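Local coordinates for protein nucleoporin NUP170 (Chaetomium thermophilum, PDB 5HAX) that probably serves as a structural scaffold component of the nuclear pore complex, joining a beta-propeller to an alpha-helical region, at residues A[392-395]-A[401-404]; A[473-476]-A[481-484]; A[600-605]-A[719-724]. One frame throughout, in Å; residues are numbered along the deposited sequence.

Contact 1 comes first along the chain. It closes the short hairpin between strands 390-395 and 403-409. Contact 2 follows and closes the tighter hairpin of strands 473-478 and 481-487. The hairpins lie in neighbouring blades of the N-terminal beta-propeller and touch where Phe392 CZ meets Phe474 CD2 at 3.6 Å. Contact 3 closes a much longer loop, 113 residues, within the C-terminal helical region. The three are in series; none nests in or crosses another. Contact 3 lies on the opposite side of the chain's centre, its centre about 39 Å from that of contact 2. The N-terminal helix 5-20 packs against it.

Contact 1 (A[392-395]-A[401-404]); sequences FDVV and QDML
Val395 N donates to Met403 O at 2.9 Å, and Met403 N returns a bond to Val395 O at 3.0 Å. The second bond is almost straight, 177° at the hydrogen, and its donor lies in the carbonyl plane. The first reaches Met403 O nearly end-on to the carbonyl. Together they make Val395 and Met403 an antiparallel hydrogen-bonded pair. Val394 and Leu404 form the adjacent non-hydrogen-bonded pair, with CA atoms 5.0 Å apart. Leu404 CA also approaches Asp393 O at 3.6 Å in a CA-H...O contact.

On the face of Val394 and Leu404 the branches divide the work. Val394 CG2 meets Leu404 CD1 at 3.8 Å. Its other methyl, CG1, lies anti to the backbone N and reaches the carboxylate of Asp402, 3.4 Å from OD2. Leu404 has an unusual chi1 of -128°, and the end of its side chain comes nearer the partner strand. Leu404 CD2 sits at the edge of the Phe392 ring, 4.3 Å from Phe392 CD1.

The Asp402 carboxylate is held from outside the pair. OD1 forms a salt bridge with Arg396 in the connecting loop, and OD2 accepts a hydrogen bond from Thr440 N in the next blade. On the other face Val395 and Met403 both touch Trp431 of strand 427-433.

The hairpin is thus a propeller-blade element with a paired backbone and a largely apolar face bordered by one carboxylate. The buried acid at its end has both oxygens engaged, which would favour the charged form and ties the hairpin to the neighbouring blade.

Contact 2 (A[473-476]-A[481-484]); sequences EFAV and GVHI
Val476 and His483 exchange two backbone hydrogen bonds. Val476 N to His483 O is short, 2.7 Å, and nearly straight at 174°. His483 N to Val476 O measures 2.9 Å, but this donor is tilted 30° from the carbonyl plane. The pair is antiparallel and hydrogen-bonded. Ala475 and Ile484 make the neighbouring non-hydrogen-bonded pair.

Val476 O has further neighbours. Val482 CA offers a CA-H...O contact at 3.4 Å. The imidazole of His483 comes near with its edge, placing CD2 3.7 Å away. Its chi1 of -52° puts CG beside the backbone N, on the way to that carbonyl. Another CA-H...O contact runs from Ile484 CA to Phe474 O at 3.5 Å.

On the face of Ala475 and Ile484, Ala475 CB rests against Val482 CG1 at 3.8 Å and more loosely against Ile484 CD1 at 4.3 Å. Further along, the Glu473 chain, extended beyond CG, brings OE1 to 3.7 Å from Ile484 CG2. Its OE2 forms a salt bridge with Arg486, farther along the partner strand. Strands 50-57 and 440-445 flank the hairpin, so that an N-terminal strand and three late strands share one blade. This is consistent with the way beta-propellers close their ring.

The chemistry is mainly that of a regular sheet. Main-chain bonds fix the register. Aliphatic groups pack on the face of Ala475, while Val476 on the other side touches Ile443 of strand 440-445. Beyond the paired residues, Arg486 probably adds a charged link through Glu473.

Contact 3 (A[600-605]-A[719-724]); sequences RTLWKA and QLFSQT
Trp603 and Phe721 bring a type I beta turn, Leu602 to Ala605, against the short helix 717-722 in the C-terminal helical region. The largely helical surroundings are consistent with the alpha-solenoid fold expected of this family. The turn follows helix 586-599 and is closed by Ala605 N bonding to Leu602 O at 2.8 Å.

The tight part is aromatic. Phe721 turns its ring edge to the indole. Its CD2 lies 3.8 Å from Trp603 CZ3 and 4.0 Å from CE3. The approach to the indole is oblique, and the two side chains lie across each other at a slant. Trp603 has CG anti to its main-chain nitrogen, chi1 -162°, and the far end of the indole comes closer to the helix than its base does. At another part of the Phe721 edge, Leu602 CD2 comes to 4.5 Å from CZ, a lighter touch. Leu602 also packs on Leu625 and Ile628 of helix 622-640, and Phe721 on Ile682 of helix 663-694. Val13 and Leu17 of helix 5-20 touch the indole too, and Asn14 OD1 of that helix accepts a hydrogen bond from Trp603 NE1. Four helices and a turn therefore meet around these groups.

The other side is looser and more polar. Lys604 is exposed and points its CB away from the helix, yet its chain bends round to a salt bridge with Glu718, just before the segment. Gln719 is partly exposed and bonds through OE1 to Thr716 N. Ser722, by contrast, is buried and touches the indole only lightly. Its hydroxyl bonds to the backbone O of Glu718, and Ser722 OG lies 4.4 Å from Trp603 CZ2.

Contact 1 (A[392-395]-A[401-404])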
ATOM      1  N   PHE A 392      -4.005   6.569  10.074  1.00 31.73           N
ATOM      2  CA  PHE A 392      -3.191   7.102  11.163  1.00 34.20           C
ATOM      3  C   PHE A 392      -3.744   8.461  11.566  1.00 34.45           C
ATOM      4  O   PHE A 392      -3.880   9.347  10.717  1.00 36.85           O
ATOM      5  CB  PHE A 392      -1.723   7.256  10.742  1.00 30.67           C
ATOM      6  CG  PHE A 392      -0.999   5.953  10.541  1.00 35.48           C
ATOM      7  CD1 PHE A 392      -0.069   5.516  11.467  1.00 43.74           C
ATOM      8  CD2 PHE A 392      -1.232   5.176   9.420  1.00 39.08           C
ATOM      9  CE1 PHE A 392       0.609   4.325  11.284  1.00 42.06           C
ATOM     10  CE2 PHE A 392      -0.557   3.982   9.232  1.00 40.37           C
ATOM     11  CZ  PHE A 392       0.362   3.558  10.165  1.00 38.60           C
ATOM     12  N   ASP A 393      -4.048   8.632  12.855  1.00 33.07           N
ATOM     13  CA  ASP A 393      -4.572   9.893  13.378  1.00 36.40           C
ATOM     14  C   ASP A 393      -3.729  10.343  14.562  1.00 35.00           C
ATOM     15  O   ASP A 393      -3.574   9.600  15.537  1.00 36.11           O
ATOM     16  CB  ASP A 393      -6.036   9.758  13.801  1.00 35.61           C
ATOM     17  CG  ASP A 393      -6.673  11.100  14.130  1.00 39.08           C
ATOM     18  OD1 ASP A 393      -6.038  12.144  13.876  1.00 41.66           O
ATOM     19  OD2 ASP A 393      -7.813  11.114  14.634  1.00 38.75           O
ATOM     20  N   VAL A 394      -3.202  11.562  14.477  1.00 36.41           N
ATOM     21  CA  VAL A 394      -2.409  12.160  15.547  1.00 41.83           C
ATOM     22  C   VAL A 394      -3.382  12.931  16.433  1.00 39.11           C
ATOM     23  O   VAL A 394      -3.852  14.009  16.065  1.00 38.16           O
ATOM     24  CB  VAL A 394      -1.309  13.068  14.994  1.00 44.96           C
ATOM     25  CG1 VAL A 394      -0.470  13.646  16.128  1.00 53.89           C
ATOM     26  CG2 VAL A 394      -0.435  12.307  14.007  1.00 45.14           C
ATOM     27  N   VAL A 395      -3.688  12.377  17.605  1.00 38.36           N
ATOM     28  CA  VAL A 395      -4.609  12.991  18.556  1.00 43.42           C
ATOM     29  C   VAL A 395      -3.787  13.765  19.575  1.00 50.17           C
ATOM     30  O   VAL A 395      -2.861  13.216  20.184  1.00 45.51           O
ATOM     31  CB  VAL A 395      -5.491  11.936  19.247  1.00 40.81           C
ATOM     32  CG1 VAL A 395      -6.458  12.604  20.215  1.00 43.75           C
ATOM     33  CG2 VAL A 395      -6.252  11.121  18.211  1.00 43.84           C
ATOM     34  N   GLN A 401       2.208  15.640  24.561  1.00 86.06           N
ATOM     35  CA  GLN A 401       2.303  14.253  24.126  1.00 82.80           C
ATOM     36  C   GLN A 401       1.252  13.968  23.066  1.00 67.34           C
ATOM     37  O   GLN A 401       0.062  14.229  23.277  1.00 68.99           O
ATOM     38  CB  GLN A 401       2.121  13.300  25.310  1.00 80.10           C
ATOM     39  CG  GLN A 401       2.454  11.853  24.994  1.00 85.97           C
ATOM     40  CD  GLN A 401       2.177  10.922  26.160  1.00 96.39           C
ATOM     41  OE1 GLN A 401       1.480  11.285  27.108  1.00 95.76           O
ATOM     42  NE2 GLN A 401       2.725   9.714  26.096  1.00 93.06           N
ATOM     43  N   ASP A 402       1.693  13.429  21.931  1.00 64.28           N
ATOM     44  CA  ASP A 402       0.788  12.947  20.898  1.00 55.67           C
ATOM     45  C   ASP A 402       0.426  11.494  21.167  1.00 53.30           C
ATOM     46  O   ASP A 402       1.254  10.712  21.641  1.00 54.07           O
ATOM     47  CB  ASP A 402       1.425  13.065  19.511  1.00 56.16           C
ATOM     48  CG  ASP A 402       1.556  14.500  19.042  1.00 58.71           C
ATOM     49  OD1 ASP A 402       1.001  15.402  19.703  1.00 60.10           O
ATOM     50  OD2 ASP A 402       2.207  14.725  17.999  1.00 58.07           O
ATOM     51  N   MET A 403      -0.824  11.145  20.872  1.00 45.68           N
ATOM     52  CA  MET A 403      -1.287   9.762  20.877  1.00 46.85           C
ATOM     53  C   MET A 403      -1.648   9.376  19.451  1.00 50.14           C
ATOM     54  O   MET A 403      -2.316  10.142  18.747  1.00 45.84           O
ATOM     55  CB  MET A 403      -2.496   9.576  21.799  1.00 46.94           C
ATOM     56  CG  MET A 403      -2.210   9.793  23.282  1.00 59.00           C
ATOM     57  SD  MET A 403      -0.924   8.717  23.962  1.00 72.17           S
ATOM     58  CE  MET A 403      -1.577   7.088  23.592  1.00 68.89           C
ATOM     59  N   LEU A 404      -1.205   8.194  19.032  1.00 47.66           N
ATOM     60  CA  LEU A 404      -1.396   7.719  17.666  1.00 43.13           C
ATOM     61  C   LEU A 404      -2.491   6.660  17.653  1.00 42.25           C
ATOM     62  O   LEU A 404      -2.320   5.577  18.222  1.00 43.74           O
ATOM     63  CB  LEU A 404      -0.090   7.150  17.113  1.00 49.07           C
ATOM     64  CG  LEU A 404       0.357   7.694  15.761  1.00 56.92           C
ATOM     65  CD1 LEU A 404       0.737   9.160  15.886  1.00 52.93           C
ATOM     66  CD2 LEU A 404       1.517   6.871  15.223  1.00 59.68           C
TER

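Contact 2 (A[473-476]-A[481-484])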
ATOM      1  N   GLU A 473       4.892  -0.934   5.763  1.00 38.56           N
ATOM      2  CA  GLU A 473       5.628  -0.263   6.822  1.00 44.90           C
ATOM      3  C   GLU A 473       5.530   1.240   6.613  1.00 41.10           C
ATOM      4  O   GLU A 473       5.505   1.723   5.476  1.00 41.34           O
ATOM      5  CB  GLU A 473       7.100  -0.703   6.865  1.00 42.72           C
ATOM      6  CG  GLU A 473       7.286  -2.167   7.235  1.00 48.28           C
ATOM      7  CD  GLU A 473       8.729  -2.529   7.532  1.00 52.67           C
ATOM      8  OE1 GLU A 473       9.611  -1.652   7.416  1.00 52.02           O
ATOM      9  OE2 GLU A 473       8.977  -3.700   7.888  1.00 54.23           O
ATOM     10  N   PHE A 474       5.476   1.974   7.722  1.00 40.69           N
ATOM     11  CA  PHE A 474       5.219   3.408   7.701  1.00 41.55           C
ATOM     12  C   PHE A 474       6.213   4.116   8.605  1.00 44.84           C
ATOM     13  O   PHE A 474       6.404   3.717   9.758  1.00 40.43           O
ATOM     14  CB  PHE A 474       3.785   3.705   8.146  1.00 38.97           C
ATOM     15  CG  PHE A 474       2.764   2.835   7.478  1.00 39.66           C
ATOM     16  CD1 PHE A 474       2.128   3.252   6.320  1.00 43.69           C
ATOM     17  CD2 PHE A 474       2.456   1.589   7.998  1.00 47.12           C
ATOM     18  CE1 PHE A 474       1.194   2.445   5.699  1.00 41.00           C
ATOM     19  CE2 PHE A 474       1.526   0.780   7.380  1.00 45.83           C
ATOM     20  CZ  PHE A 474       0.894   1.210   6.230  1.00 40.91           C
ATOM     21  N   ALA A 475       6.846   5.158   8.074  1.00 39.92           N
ATOM     22  CA  ALA A 475       7.803   5.959   8.825  1.00 42.53           C
ATOM     23  C   ALA A 475       7.071   7.129   9.471  1.00 39.87           C
ATOM     24  O   ALA A 475       6.492   7.965   8.769  1.00 39.34           O
ATOM     25  CB  ALA A 475       8.920   6.458   7.911  1.00 41.25           C
ATOM     26  N   VAL A 476       7.099   7.185  10.800  1.00 38.10           N
ATOM     27  CA  VAL A 476       6.460   8.247  11.571  1.00 41.24           C
ATOM     28  C   VAL A 476       7.570   9.202  11.998  1.00 42.16           C
ATOM     29  O   VAL A 476       8.349   8.900  12.906  1.00 42.22           O
ATOM     30  CB  VAL A 476       5.693   7.694  12.777  1.00 39.99           C
ATOM     31  CG1 VAL A 476       5.044   8.828  13.568  1.00 40.99           C
ATOM     32  CG2 VAL A 476       4.650   6.689  12.326  1.00 43.60           C
ATOM     33  N   GLY A 481      12.911  11.757  16.185  1.00 53.93           N
ATOM     34  CA  GLY A 481      13.376  10.631  15.402  1.00 56.06           C
ATOM     35  C   GLY A 481      12.297  10.124  14.466  1.00 52.25           C
ATOM     36  O   GLY A 481      11.242  10.742  14.303  1.00 47.49           O
ATOM     37  N   VAL A 482      12.599   8.983  13.848  1.00 45.98           N
ATOM     38  CA  VAL A 482      11.710   8.310  12.905  1.00 47.81           C
ATOM     39  C   VAL A 482      11.361   6.951  13.495  1.00 51.31           C
ATOM     40  O   VAL A 482      12.256   6.143  13.772  1.00 47.86           O
ATOM     41  CB  VAL A 482      12.362   8.147  11.521  1.00 51.36           C
ATOM     42  CG1 VAL A 482      11.454   7.351  10.581  1.00 48.83           C
ATOM     43  CG2 VAL A 482      12.701   9.504  10.923  1.00 49.52           C
ATOM     44  N   HIS A 483      10.068   6.701  13.681  1.00 47.00           N
ATOM     45  CA  HIS A 483       9.572   5.423  14.174  1.00 46.71           C
ATOM     46  C   HIS A 483       8.987   4.621  13.017  1.00 46.42           C
ATOM     47  O   HIS A 483       8.244   5.160  12.192  1.00 48.91           O
ATOM     48  CB  HIS A 483       8.504   5.629  15.250  1.00 50.36           C
ATOM     49  CG  HIS A 483       8.923   6.548  16.355  1.00 56.76           C
ATOM     50  ND1 HIS A 483       9.397   6.091  17.567  1.00 57.35           N
ATOM     51  CD2 HIS A 483       8.937   7.902  16.433  1.00 59.28           C
ATOM     52  CE1 HIS A 483       9.685   7.121  18.342  1.00 62.63           C
ATOM     53  NE2 HIS A 483       9.415   8.232  17.678  1.00 66.29           N
ATOM     54  N   ILE A 484       9.323   3.334  12.961  1.00 45.57           N
ATOM     55  CA  ILE A 484       8.828   2.437  11.919  1.00 42.84           C
ATOM     56  C   ILE A 484       7.653   1.652  12.487  1.00 45.44           C
ATOM     57  O   ILE A 484       7.788   0.958  13.502  1.00 43.69           O
ATOM     58  CB  ILE A 484       9.927   1.488  11.416  1.00 47.02           C
ATOM     59  CG1 ILE A 484      11.169   2.272  10.975  1.00 44.83           C
ATOM     60  CG2 ILE A 484       9.394   0.642  10.266  1.00 45.68           C
ATOM     61  CD1 ILE A 484      10.930   3.232   9.821  1.00 39.42           C
TER

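Contact 3 (A[600-605]-A[719-724])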
ATOM      1  N   ARG A 600      -0.570 -16.879  -7.344  1.00 46.73           N
ATOM      2  CA  ARG A 600      -1.552 -15.997  -7.970  1.00 45.88           C
ATOM      3  C   ARG A 600      -0.905 -15.030  -8.958  1.00 45.00           C
ATOM      4  O   ARG A 600      -1.526 -14.668  -9.964  1.00 46.77           O
ATOM      5  CB  ARG A 600      -2.326 -15.225  -6.898  1.00 49.37           C
ATOM      6  CG  ARG A 600      -1.539 -14.109  -6.241  1.00 48.41           C
ATOM      7  CD  ARG A 600      -2.166 -13.686  -4.919  1.00 42.37           C
ATOM      8  NE  ARG A 600      -3.565 -13.288  -5.063  1.00 46.17           N
ATOM      9  CZ  ARG A 600      -3.981 -12.046  -5.305  1.00 50.09           C
ATOM     10  NH1 ARG A 600      -5.280 -11.793  -5.414  1.00 50.01           N
ATOM     11  NH2 ARG A 600      -3.110 -11.053  -5.437  1.00 46.07           N
ATOM     12  N   THR A 601       0.335 -14.607  -8.701  1.00 41.96           N
ATOM     13  CA  THR A 601       1.029 -13.721  -9.630  1.00 47.02           C
ATOM     14  C   THR A 601       1.475 -14.430 -10.903  1.00 50.40           C
ATOM     15  O   THR A 601       1.842 -13.753 -11.869  1.00 49.53           O
ATOM     16  CB  THR A 601       2.256 -13.093  -8.962  1.00 50.47           C
ATOM     17  OG1 THR A 601       3.191 -14.121  -8.606  1.00 64.66           O
ATOM     18  CG2 THR A 601       1.861 -12.311  -7.715  1.00 57.73           C
ATOM     19  N   LEU A 602       1.447 -15.764 -10.927  1.00 53.68           N
ATOM     20  CA  LEU A 602       1.943 -16.566 -12.041  1.00 52.06           C
ATOM     21  C   LEU A 602       0.830 -17.100 -12.931  1.00 45.04           C
ATOM     22  O   LEU A 602       0.892 -16.960 -14.155  1.00 47.92           O
ATOM     23  CB  LEU A 602       2.756 -17.749 -11.501  1.00 51.00           C
ATOM     24  CG  LEU A 602       4.275 -17.706 -11.632  1.00 59.45           C
ATOM     25  CD1 LEU A 602       4.831 -16.404 -11.093  1.00 64.43           C
ATOM     26  CD2 LEU A 602       4.880 -18.895 -10.898  1.00 56.43           C
ATOM     27  N   TRP A 603      -0.193 -17.695 -12.314  1.00 48.29           N
ATOM     28  CA  TRP A 603      -1.163 -18.553 -12.985  1.00 50.70           C
ATOM     29  C   TRP A 603      -1.597 -18.040 -14.356  1.00 53.32           C
ATOM     30  O   TRP A 603      -1.349 -18.686 -15.380  1.00 53.49           O
ATOM     31  CB  TRP A 603      -2.374 -18.718 -12.062  1.00 44.25           C
ATOM     32  CG  TRP A 603      -3.254 -19.873 -12.398  1.00 48.39           C
ATOM     33  CD1 TRP A 603      -4.488 -19.820 -12.971  1.00 51.96           C
ATOM     34  CD2 TRP A 603      -2.972 -21.259 -12.172  1.00 47.18           C
ATOM     35  NE1 TRP A 603      -4.997 -21.088 -13.116  1.00 53.75           N
ATOM     36  CE2 TRP A 603      -4.084 -21.989 -12.634  1.00 49.84           C
ATOM     37  CE3 TRP A 603      -1.891 -21.952 -11.623  1.00 50.24           C
ATOM     38  CZ2 TRP A 603      -4.145 -23.379 -12.566  1.00 51.16           C
ATOM     39  CZ3 TRP A 603      -1.952 -23.334 -11.557  1.00 48.27           C
ATOM     40  CH2 TRP A 603      -3.072 -24.031 -12.026  1.00 54.82           C
ATOM     41  N   LYS A 604      -2.248 -16.880 -14.395  1.00 51.03           N
ATOM     42  CA  LYS A 604      -2.810 -16.356 -15.634  1.00 52.76           C
ATOM     43  C   LYS A 604      -1.819 -15.524 -16.437  1.00 47.42           C
ATOM     44  O   LYS A 604      -2.176 -15.032 -17.513  1.00 62.28           O
ATOM     45  CB  LYS A 604      -4.056 -15.517 -15.330  1.00 52.79           C
ATOM     46  CG  LYS A 604      -5.219 -16.320 -14.763  1.00 54.97           C
ATOM     47  CD  LYS A 604      -5.809 -17.265 -15.799  1.00 52.77           C
ATOM     48  CE  LYS A 604      -6.981 -18.048 -15.233  1.00 53.11           C
ATOM     49  NZ  LYS A 604      -7.622 -18.908 -16.262  1.00 59.48           N
ATOM     50  N   ALA A 605      -0.591 -15.362 -15.956  1.00 49.52           N
ATOM     51  CA  ALA A 605       0.398 -14.559 -16.656  1.00 49.73           C
ATOM     52  C   ALA A 605       1.029 -15.343 -17.800  1.00 62.20           C
ATOM     53  O   ALA A 605       1.189 -16.566 -17.734  1.00 55.95           O
ATOM     54  CB  ALA A 605       1.490 -14.096 -15.693  1.00 55.20           C
ATOM     55  N   GLN A 719      -1.335 -23.059 -18.346  1.00 56.32           N
ATOM     56  CA  GLN A 719      -1.250 -24.055 -19.410  1.00 59.16           C
ATOM     57  C   GLN A 719      -0.007 -24.920 -19.248  1.00 51.52           C
ATOM     58  O   GLN A 719      -0.059 -26.141 -19.436  1.00 58.35           O
ATOM     59  CB  GLN A 719      -1.253 -23.355 -20.767  1.00 55.66           C
ATOM     60  CG  GLN A 719      -2.540 -22.591 -21.055  1.00 58.86           C
ATOM     61  CD  GLN A 719      -2.362 -21.471 -22.066  1.00 64.90           C
ATOM     62  OE1 GLN A 719      -1.243 -21.123 -22.441  1.00 65.07           O
ATOM     63  NE2 GLN A 719      -3.475 -20.896 -22.509  1.00 69.23           N
ATOM     64  N   LEU A 720       1.122 -24.299 -18.900  1.00 52.48           N
ATOM     65  CA  LEU A 720       2.346 -25.049 -18.641  1.00 56.26           C
ATOM     66  C   LEU A 720       2.151 -26.060 -17.517  1.00 56.79           C
ATOM     67  O   LEU A 720       2.674 -27.178 -17.581  1.00 58.16           O
ATOM     68  CB  LEU A 720       3.473 -24.077 -18.295  1.00 55.48           C
ATOM     69  CG  LEU A 720       4.821 -24.671 -17.885  1.00 49.47           C
ATOM     70  CD1 LEU A 720       5.457 -25.395 -19.057  1.00 59.90           C
ATOM     71  CD2 LEU A 720       5.739 -23.578 -17.357  1.00 53.14           C
ATOM     72  N   PHE A 721       1.397 -25.685 -16.482  1.00 55.01           N
ATOM     73  CA  PHE A 721       1.278 -26.520 -15.291  1.00 54.81           C
ATOM     74  C   PHE A 721       0.260 -27.639 -15.453  1.00 49.03           C
ATOM     75  O   PHE A 721       0.452 -28.721 -14.886  1.00 57.10           O
ATOM     76  CB  PHE A 721       0.874 -25.667 -14.081  1.00 55.38           C
ATOM     77  CG  PHE A 721       1.910 -24.662 -13.652  1.00 51.85           C
ATOM     78  CD1 PHE A 721       3.260 -24.869 -13.889  1.00 53.11           C
ATOM     79  CD2 PHE A 721       1.525 -23.505 -12.992  1.00 53.81           C
ATOM     80  CE1 PHE A 721       4.200 -23.941 -13.481  1.00 53.02           C
ATOM     81  CE2 PHE A 721       2.463 -22.576 -12.585  1.00 54.42           C
ATOM     82  CZ  PHE A 721       3.801 -22.795 -12.830  1.00 51.78           C
ATOM     83  N   SER A 722      -0.820 -27.408 -16.208  1.00 54.54           N
ATOM     84  CA  SER A 722      -2.004 -28.251 -16.090  1.00 55.45           C
ATOM     85  C   SER A 722      -2.652 -28.642 -17.416  1.00 54.83           C
ATOM     86  O   SER A 722      -3.726 -29.255 -17.391  1.00 55.64           O
ATOM     87  CB  SER A 722      -3.047 -27.538 -15.218  1.00 49.73           C
ATOM     88  OG  SER A 722      -3.432 -26.305 -15.801  1.00 53.30           O
ATOM     89  N   GLN A 723      -2.054 -28.324 -18.565  1.00 49.39           N
ATOM     90  CA  GLN A 723      -2.675 -28.610 -19.854  1.00 64.50           C
ATOM     91  C   GLN A 723      -1.700 -29.298 -20.797  1.00 57.87           C
ATOM     92  O   GLN A 723      -0.500 -29.012 -20.791  1.00 55.30           O
ATOM     93  CB  GLN A 723      -3.203 -27.332 -20.501  1.00 65.35           C
ATOM     94  CG  GLN A 723      -4.474 -26.823 -19.855  1.00 60.24           C
ATOM     95  CD  GLN A 723      -4.892 -25.468 -20.378  1.00 59.66           C
ATOM     96  OE1 GLN A 723      -4.714 -25.163 -21.557  1.00 65.70           O
ATOM     97  NE2 GLN A 723      -5.448 -24.642 -19.500  1.00 69.47           N
ATOM     98  N   THR A 724      -2.241 -30.204 -21.616  1.00 67.00           N
ATOM     99  CA  THR A 724      -1.418 -30.970 -22.551  1.00 60.91           C
ATOM    100  C   THR A 724      -0.650 -30.088 -23.523  1.00 60.81           C
ATOM    101  O   THR A 724       0.575 -30.261 -23.637  1.00 64.02           O
ATOM    102  CB  THR A 724      -2.295 -31.979 -23.304  1.00 63.13           C
ATOM    103  OG1 THR A 724      -2.920 -32.866 -22.371  1.00 59.07           O
ATOM    104  CG2 THR A 724      -1.459 -32.789 -24.290  1.00 69.30           C
TER